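PDB 5NF4: minor fimbrium tip subunit Mfa3 from Porphyromonas gingivalis ATCC 33277, which forms the tip of the minor fimbriae, filamentous pili that mediate biofilm formation and adhesion to host cells and to other oral bacteria. Local coordinates for residues 212-218 and 234-240; 197-203 and 247-253; 72-76 and 122-126. All blocks are in the same frame, centred on the assembly; numbering follows the deposited sequence.

Interaction 1 of 3, residues 212-218 and 234-240; sequences KIELCNA and FYGPVEL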
# COMPACT_ATOMS: atom_id res chain seq x y z
N LYS A 212 -19.05 -9.28 -14.78
CA LYS A 212 -17.91 -8.45 -14.40
C LYS A 212 -17.83 -8.14 -12.93
O LYS A 212 -18.79 -8.33 -12.18
CB LYS A 212 -17.93 -7.13 -15.16
CG LYS A 212 -19.05 -6.22 -14.80
CD LYS A 212 -18.81 -4.88 -15.48
CE LYS A 212 -20.00 -3.98 -15.43
NZ LYS A 212 -19.72 -2.70 -16.14
N ILE A 213 -16.66 -7.63 -12.57
CA ILE A 213 -16.34 -7.26 -11.21
C ILE A 213 -15.72 -5.87 -11.22
O ILE A 213 -14.79 -5.61 -11.98
CB ILE A 213 -15.32 -8.21 -10.55
CG1 ILE A 213 -15.71 -9.67 -10.75
CG2 ILE A 213 -15.17 -7.85 -9.05
CD1 ILE A 213 -14.70 -10.65 -10.13
N GLU A 214 -16.23 -5.00 -10.36
CA GLU A 214 -15.75 -3.62 -10.26
C GLU A 214 -15.41 -3.27 -8.83
O GLU A 214 -16.18 -3.56 -7.92
CB GLU A 214 -16.82 -2.63 -10.73
CG GLU A 214 -17.15 -2.70 -12.19
CD GLU A 214 -18.45 -1.96 -12.51
OE1 GLU A 214 -19.53 -2.46 -12.11
OE2 GLU A 214 -18.38 -0.89 -13.14
N LEU A 215 -14.30 -2.58 -8.65
CA LEU A 215 -13.96 -1.94 -7.38
C LEU A 215 -14.49 -0.51 -7.35
O LEU A 215 -14.21 0.28 -8.24
CB LEU A 215 -12.44 -1.94 -7.19
CG LEU A 215 -11.89 -1.06 -6.06
CD1 LEU A 215 -12.35 -1.49 -4.67
CD2 LEU A 215 -10.40 -1.06 -6.18
N CYS A 216 -15.27 -0.21 -6.31
CA CYS A 216 -15.95 1.07 -6.19
C CYS A 216 -15.49 1.84 -4.93
O CYS A 216 -15.16 1.22 -3.90
CB CYS A 216 -17.45 0.86 -6.14
SG CYS A 216 -18.07 0.05 -7.66
N ASN A 217 -15.54 3.17 -5.04
CA ASN A 217 -15.19 4.13 -3.98
C ASN A 217 -13.72 4.09 -3.59
O ASN A 217 -13.36 4.50 -2.49
CB ASN A 217 -16.02 3.93 -2.70
CG ASN A 217 -17.48 4.30 -2.86
OD1 ASN A 217 -17.91 4.91 -3.85
ND2 ASN A 217 -18.27 3.90 -1.87
N ALA A 218 -12.86 3.64 -4.49
CA ALA A 218 -11.43 3.66 -4.17
C ALA A 218 -10.96 5.11 -3.94
O ALA A 218 -11.41 6.05 -4.57
CB ALA A 218 -10.62 3.01 -5.29
N PHE A 234 -12.51 10.55 -4.56
CA PHE A 234 -12.72 9.12 -4.90
C PHE A 234 -12.64 8.87 -6.38
O PHE A 234 -13.10 9.70 -7.18
CB PHE A 234 -14.09 8.65 -4.37
CG PHE A 234 -14.25 8.91 -2.91
CD1 PHE A 234 -13.81 8.00 -1.99
CD2 PHE A 234 -14.77 10.12 -2.46
CE1 PHE A 234 -13.91 8.25 -0.66
CE2 PHE A 234 -14.88 10.38 -1.12
CZ PHE A 234 -14.43 9.45 -0.21
N TYR A 235 -12.01 7.74 -6.72
CA TYR A 235 -11.83 7.30 -8.09
C TYR A 235 -13.13 6.68 -8.60
O TYR A 235 -13.93 6.19 -7.82
CB TYR A 235 -10.69 6.29 -8.19
CG TYR A 235 -10.07 6.20 -9.55
CD1 TYR A 235 -9.32 7.25 -10.08
CD2 TYR A 235 -10.22 5.07 -10.29
CE1 TYR A 235 -8.75 7.14 -11.30
CE2 TYR A 235 -9.66 4.95 -11.54
CZ TYR A 235 -8.94 6.00 -12.04
OH TYR A 235 -8.38 5.88 -13.26
N GLY A 236 -13.31 6.71 -9.91
CA GLY A 236 -14.46 6.08 -10.54
C GLY A 236 -14.33 4.57 -10.45
O GLY A 236 -13.35 4.03 -9.98
N PRO A 237 -15.32 3.86 -10.97
CA PRO A 237 -15.31 2.40 -10.86
C PRO A 237 -14.17 1.78 -11.67
O PRO A 237 -13.87 2.19 -12.78
CB PRO A 237 -16.69 2.02 -11.41
CG PRO A 237 -17.03 3.14 -12.36
CD PRO A 237 -16.51 4.38 -11.65
N VAL A 238 -13.52 0.81 -11.06
CA VAL A 238 -12.42 0.08 -11.65
C VAL A 238 -12.81 -1.35 -11.98
O VAL A 238 -13.00 -2.14 -11.06
CB VAL A 238 -11.24 0.06 -10.66
CG1 VAL A 238 -10.03 -0.74 -11.21
CG2 VAL A 238 -10.84 1.46 -10.29
N GLU A 239 -12.91 -1.71 -13.26
CA GLU A 239 -13.22 -3.07 -13.64
C GLU A 239 -11.96 -3.90 -13.35
O GLU A 239 -10.89 -3.58 -13.85
CB GLU A 239 -13.64 -3.17 -15.10
CG GLU A 239 -14.26 -4.52 -15.41
CD GLU A 239 -14.75 -4.64 -16.84
OE1 GLU A 239 -14.90 -5.78 -17.31
OE2 GLU A 239 -14.99 -3.60 -17.50
N LEU A 240 -12.08 -4.92 -12.50
CA LEU A 240 -10.91 -5.75 -12.15
C LEU A 240 -10.36 -6.53 -13.32
O LEU A 240 -11.06 -6.80 -14.29
CB LEU A 240 -11.26 -6.72 -11.02
CG LEU A 240 -11.78 -6.10 -9.71
CD1 LEU A 240 -11.81 -7.16 -8.62
CD2 LEU A 240 -10.98 -4.88 -9.23
O HOH W 1 -13.18 2.84 -7.33
O HOH W 2 -16.10 4.58 -7.53
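Leu240 is the bump of this contact: its forked end drops between Ile213 and Leu215 of segment 212-218. CD1 crosses Ile213 at a slant and meets its CG2, which lies anti to the backbone N, at 3.5 Å, tighter than ordinary carbon packing, while CD2 sits 3.9 Å from Leu215 CB. Val238 fills the next place on the same face, its CB 4.2 Å from Leu215 CB. On the other face Glu214 OE2 lies 3.8 Å from Pro237 CB.

Paired bonds between Leu215 and Val238 hold the strands in register. Beyond Cys216, Asn217 takes a left-handed backbone conformation and the direct ladder opens. One water bridges Asn217 N to Tyr235 O; another accepts from Ala218 N and lies 2.9 Å from both Leu215 O and Gly236 O. Direct pairing resumes where Tyr235 N gives a 2.8 Å bond to Ala218 O, and Asn217 O comes to the edge of the Phe234 ring, 3.6 Å from CD1.

In this antiparallel pairing of the beta-rich fimbrillin-type fold, an apolar face turns onto Val201, Trp249 and Met253 and a charged one bears Lys212, Glu214 and Glu239; water completes the backbone bonding where the chains part beyond the strand ends.

Interaction 2 of 3, residues 197-203 and 247-253; sequences AKLDVNI and NQWLGYM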
# COMPACT_ATOMS: atom_id res chain seq x y z
N ALA A 197 -3.13 -1.36 -1.32
CA ALA A 197 -3.56 -2.70 -0.93
C ALA A 197 -3.87 -3.52 -2.20
O ALA A 197 -4.09 -2.95 -3.26
CB ALA A 197 -4.81 -2.64 -0.02
N LYS A 198 -3.86 -4.84 -2.08
CA LYS A 198 -4.17 -5.73 -3.19
C LYS A 198 -5.51 -6.39 -2.94
O LYS A 198 -5.74 -6.98 -1.87
CB LYS A 198 -3.07 -6.76 -3.35
CG LYS A 198 -3.25 -7.82 -4.43
CD LYS A 198 -2.03 -8.73 -4.50
CE LYS A 198 -2.18 -9.80 -5.56
NZ LYS A 198 -0.91 -10.53 -5.78
N LEU A 199 -6.40 -6.28 -3.93
CA LEU A 199 -7.70 -6.90 -3.85
C LEU A 199 -7.69 -8.11 -4.77
O LEU A 199 -7.33 -8.00 -5.94
CB LEU A 199 -8.80 -5.92 -4.27
CG LEU A 199 -10.21 -6.50 -4.39
CD1 LEU A 199 -10.74 -6.95 -3.01
CD2 LEU A 199 -11.14 -5.48 -5.00
N ASP A 200 -8.06 -9.26 -4.21
CA ASP A 200 -7.83 -10.55 -4.82
C ASP A 200 -9.13 -11.33 -4.77
O ASP A 200 -9.48 -11.87 -3.73
CB ASP A 200 -6.70 -11.25 -4.04
CG ASP A 200 -6.16 -12.47 -4.72
OD1 ASP A 200 -6.86 -13.08 -5.56
OD2 ASP A 200 -5.01 -12.85 -4.38
N VAL A 201 -9.87 -11.37 -5.87
CA VAL A 201 -11.19 -12.02 -5.91
C VAL A 201 -11.17 -13.30 -6.75
O VAL A 201 -10.84 -13.30 -7.94
CB VAL A 201 -12.26 -11.04 -6.44
CG1 VAL A 201 -13.61 -11.70 -6.52
CG2 VAL A 201 -12.34 -9.80 -5.55
N ASN A 202 -11.52 -14.40 -6.10
CA ASN A 202 -11.44 -15.71 -6.69
C ASN A 202 -12.79 -16.40 -6.76
O ASN A 202 -13.47 -16.56 -5.74
CB ASN A 202 -10.47 -16.58 -5.88
CG ASN A 202 -9.05 -15.99 -5.85
OD1 ASN A 202 -8.21 -16.32 -6.68
ND2 ASN A 202 -8.81 -15.09 -4.92
N ILE A 203 -13.21 -16.75 -7.97
CA ILE A 203 -14.50 -17.42 -8.16
C ILE A 203 -14.27 -18.91 -8.14
O ILE A 203 -13.90 -19.54 -9.14
CB ILE A 203 -15.19 -16.98 -9.49
CG1 ILE A 203 -15.12 -15.47 -9.66
CG2 ILE A 203 -16.61 -17.51 -9.55
CD1 ILE A 203 -15.59 -14.64 -8.49
N ASN A 247 -9.63 -18.18 -12.64
CA ASN A 247 -10.84 -17.63 -12.01
C ASN A 247 -10.49 -16.62 -10.93
O ASN A 247 -11.25 -16.39 -9.97
CB ASN A 247 -11.69 -18.77 -11.46
CG ASN A 247 -12.23 -19.65 -12.56
OD1 ASN A 247 -12.39 -19.19 -13.69
ND2 ASN A 247 -12.51 -20.92 -12.25
N GLN A 248 -9.34 -15.98 -11.13
CA GLN A 248 -8.85 -14.95 -10.25
C GLN A 248 -8.88 -13.58 -10.93
O GLN A 248 -8.40 -13.43 -12.05
CB GLN A 248 -7.42 -15.27 -9.82
CG GLN A 248 -6.80 -14.17 -8.96
CD GLN A 248 -5.34 -14.46 -8.63
OE1 GLN A 248 -4.58 -14.96 -9.47
NE2 GLN A 248 -4.95 -14.18 -7.40
N TRP A 249 -9.47 -12.60 -10.23
CA TRP A 249 -9.49 -11.19 -10.63
C TRP A 249 -8.73 -10.30 -9.65
O TRP A 249 -8.88 -10.42 -8.43
CB TRP A 249 -10.94 -10.68 -10.76
CG TRP A 249 -11.61 -11.04 -12.09
CD1 TRP A 249 -11.78 -10.20 -13.17
CD2 TRP A 249 -12.17 -12.30 -12.47
NE1 TRP A 249 -12.41 -10.87 -14.19
CE2 TRP A 249 -12.66 -12.16 -13.80
CE3 TRP A 249 -12.30 -13.54 -11.84
CZ2 TRP A 249 -13.28 -13.19 -14.48
CZ3 TRP A 249 -12.92 -14.58 -12.53
CH2 TRP A 249 -13.40 -14.40 -13.84
N LEU A 250 -7.96 -9.34 -10.17
CA LEU A 250 -7.14 -8.49 -9.30
C LEU A 250 -7.38 -7.01 -9.52
O LEU A 250 -7.66 -6.58 -10.64
CB LEU A 250 -5.64 -8.76 -9.52
CG LEU A 250 -5.11 -10.15 -9.20
CD1 LEU A 250 -3.62 -10.19 -9.56
CD2 LEU A 250 -5.33 -10.50 -7.72
N GLY A 251 -7.24 -6.26 -8.44
CA GLY A 251 -7.08 -4.83 -8.50
C GLY A 251 -6.27 -4.31 -7.31
O GLY A 251 -5.88 -5.06 -6.39
N TYR A 252 -6.02 -3.01 -7.32
CA TYR A 252 -5.28 -2.38 -6.23
C TYR A 252 -5.90 -1.04 -5.89
O TYR A 252 -6.55 -0.42 -6.73
CB TYR A 252 -3.80 -2.17 -6.62
CG TYR A 252 -3.14 -3.41 -7.16
CD1 TYR A 252 -3.24 -3.75 -8.50
CD2 TYR A 252 -2.43 -4.26 -6.33
CE1 TYR A 252 -2.64 -4.88 -8.99
CE2 TYR A 252 -1.82 -5.38 -6.83
CZ TYR A 252 -1.94 -5.69 -8.15
OH TYR A 252 -1.36 -6.82 -8.67
N MET A 253 -5.72 -0.59 -4.66
CA MET A 253 -6.23 0.71 -4.30
C MET A 253 -5.42 1.32 -3.16
O MET A 253 -4.82 0.60 -2.34
CB MET A 253 -7.69 0.65 -3.87
CG MET A 253 -8.00 -0.22 -2.69
SD MET A 253 -7.86 -2.00 -2.97
CE MET A 253 -9.20 -2.52 -1.86
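Strands 197-203 and 248-253 run antiparallel in the same beta-rich part of the fimbrillin-type fold as strand 210-216, their axes 4.7 Å apart at closest and their directions 159° apart. Regular double backbone bonds join Ala197 with Met253, Leu199 with Gly251 and Val201 with Trp249; Ile203 N extends the ladder to Asn247 O.

On one face the fully extended Lys198 lies alongside Tyr252, its CG 3.7 Å from Tyr252 CE2; both polar ends reach Glu66. Leu250 CD2 leans on Asp200 CG at 3.7 Å. Gln248, CG anti to its backbone N (chi1 176°), crosses to Asp200, where NE2 makes an almost linear 2.9 Å bond to OD1, on the syn side but well out of the carboxylate plane. Asn202 ND2 reaches the same OD1 from above the plane, on the opposite face.

On the other face Ile203 CG1 crosses Trp249 at 3.7 Å from CZ3, and Met253 curls back to put CE 4.2 Å from Leu199 CB.

Two amides at OD1 and His325 at OD2 thus grip Asp200, which probably favours its anionic form and should restrict the carboxylate's rotation; the Leu199-Val201 face is mainly apolar, with Leu240 and Ile213 packed on it.

Interaction 3 of 3, residues 72-76 and 122-126; sequences LAMLV and MQTAM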
# COMPACT_ATOMS: atom_id res chain seq x y z
N LEU A 72 14.89 4.47 -5.94
CA LEU A 72 14.84 4.53 -4.49
C LEU A 72 15.64 5.73 -3.99
O LEU A 72 16.84 5.81 -4.23
CB LEU A 72 15.41 3.24 -3.90
CG LEU A 72 15.47 3.20 -2.37
CD1 LEU A 72 14.06 3.23 -1.78
CD2 LEU A 72 16.27 2.00 -1.89
N ALA A 73 14.97 6.63 -3.30
CA ALA A 73 15.64 7.76 -2.65
C ALA A 73 15.73 7.50 -1.16
O ALA A 73 14.78 7.03 -0.54
CB ALA A 73 14.91 9.05 -2.90
N MET A 74 16.90 7.80 -0.60
CA MET A 74 17.09 7.73 0.83
C MET A 74 17.50 9.13 1.26
O MET A 74 18.42 9.69 0.65
CB MET A 74 18.19 6.72 1.22
CG MET A 74 18.33 6.61 2.74
SD MET A 74 19.77 5.66 3.27
CE MET A 74 21.02 6.83 2.72
N LEU A 75 16.83 9.65 2.27
CA LEU A 75 17.19 10.96 2.84
C LEU A 75 17.29 10.79 4.36
O LEU A 75 16.41 10.21 5.01
CB LEU A 75 16.17 12.03 2.45
CG LEU A 75 16.03 12.32 0.96
CD1 LEU A 75 14.90 11.48 0.39
CD2 LEU A 75 15.80 13.83 0.67
N VAL A 76 18.38 11.32 4.92
CA VAL A 76 18.74 11.11 6.32
C VAL A 76 18.89 12.46 6.99
O VAL A 76 19.53 13.38 6.44
CB VAL A 76 20.05 10.30 6.45
CG1 VAL A 76 20.20 9.86 7.91
CG2 VAL A 76 20.06 9.10 5.49
N MET A 122 11.68 11.75 -8.33
CA MET A 122 12.09 11.88 -6.95
C MET A 122 13.49 12.49 -6.84
O MET A 122 13.76 13.21 -5.87
CB MET A 122 12.04 10.52 -6.25
CG MET A 122 12.30 10.59 -4.79
SD MET A 122 11.08 11.55 -3.92
CE MET A 122 12.05 12.09 -2.52
N GLN A 123 14.36 12.24 -7.81
CA GLN A 123 15.73 12.75 -7.69
C GLN A 123 15.73 14.28 -7.67
O GLN A 123 16.44 14.91 -6.88
CB GLN A 123 16.62 12.23 -8.83
CG GLN A 123 18.08 12.49 -8.55
CD GLN A 123 19.01 11.86 -9.55
OE1 GLN A 123 18.63 11.55 -10.68
NE2 GLN A 123 20.25 11.68 -9.15
N THR A 124 14.93 14.87 -8.55
CA THR A 124 14.75 16.31 -8.60
C THR A 124 14.10 16.82 -7.30
O THR A 124 14.46 17.88 -6.79
CB THR A 124 13.88 16.69 -9.83
OG1 THR A 124 14.58 16.33 -11.03
CG2 THR A 124 13.55 18.18 -9.84
N ALA A 125 13.13 16.05 -6.79
CA ALA A 125 12.41 16.41 -5.55
C ALA A 125 13.35 16.54 -4.35
O ALA A 125 13.10 17.31 -3.43
CB ALA A 125 11.34 15.39 -5.23
N MET A 126 14.41 15.74 -4.34
CA MET A 126 15.31 15.72 -3.21
C MET A 126 15.92 17.10 -2.98
O MET A 126 16.21 17.48 -1.83
CB MET A 126 16.41 14.66 -3.43
CG MET A 126 15.89 13.24 -3.35
SD MET A 126 17.08 12.02 -3.98
CE MET A 126 18.13 12.01 -2.54
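Ala73, Leu75, Met122 and Met126 meet with no ring, amide or carboxylate among them; the one flat group touched is the Met74 peptide, whose carbonyl O has Met126 CE 4.0 Å away.

The methyl of Ala73 is the small knob between the two methionines. Ala73 CB lies 3.6 Å from Met122 CG and 3.8 Å from Met126 SD. Leu75 spreads its branches over the same pair: CD1 approaches Met122 CE and CD2 approaches Met126 CG, each at 4.1 Å, with both methionines crossing the leucine at a slant. Met122 leaves its backbone with CG anti to N (chi1 -173°) and then bends at chi2, which turns its methyl toward Leu75. Met126 runs straight to SD before bending at chi3, carrying its CE in over the strand. The two methionines stand one helical turn apart, joined by the bond from Met126 N to Met122 O, and match the alternate residues Ala73 and Leu75.

This is a helix packed on a sheet face: the axes of strand segment 72-76 and helix 122-126 are 17° apart, and the helix lies over strand 71-78, flanked in the sheet by strands 84-91 and 109-117. Helix 132-140 adds Met135 against Leu75 and Phe138 against Met122; on the strand's far side Met74 faces Val45.

Interaction 3 comes first along the chain; strand 180-205 then opens interaction 2, whose intervening 43 residues contain both strands of interaction 1. Interactions 1 and 2 are neighbours, centres about 11 Å apart, because strands 238-242 and 248-254 pair side by side. Ile213 CD1 packs on Val201 CG1 at 3.9 Å and on the Trp249 ring, so the two antiparallel pairings pack against each other through apolar side chains. Interaction 3 lies about 32 Å from either, centre to centre, and across the chain's centre from interaction 2, in the other lobe of the elongated subunit. This is consistent with the two-domain, beta-rich architecture of fimbrillins, with strand 180-205 reaching from one lobe into the other.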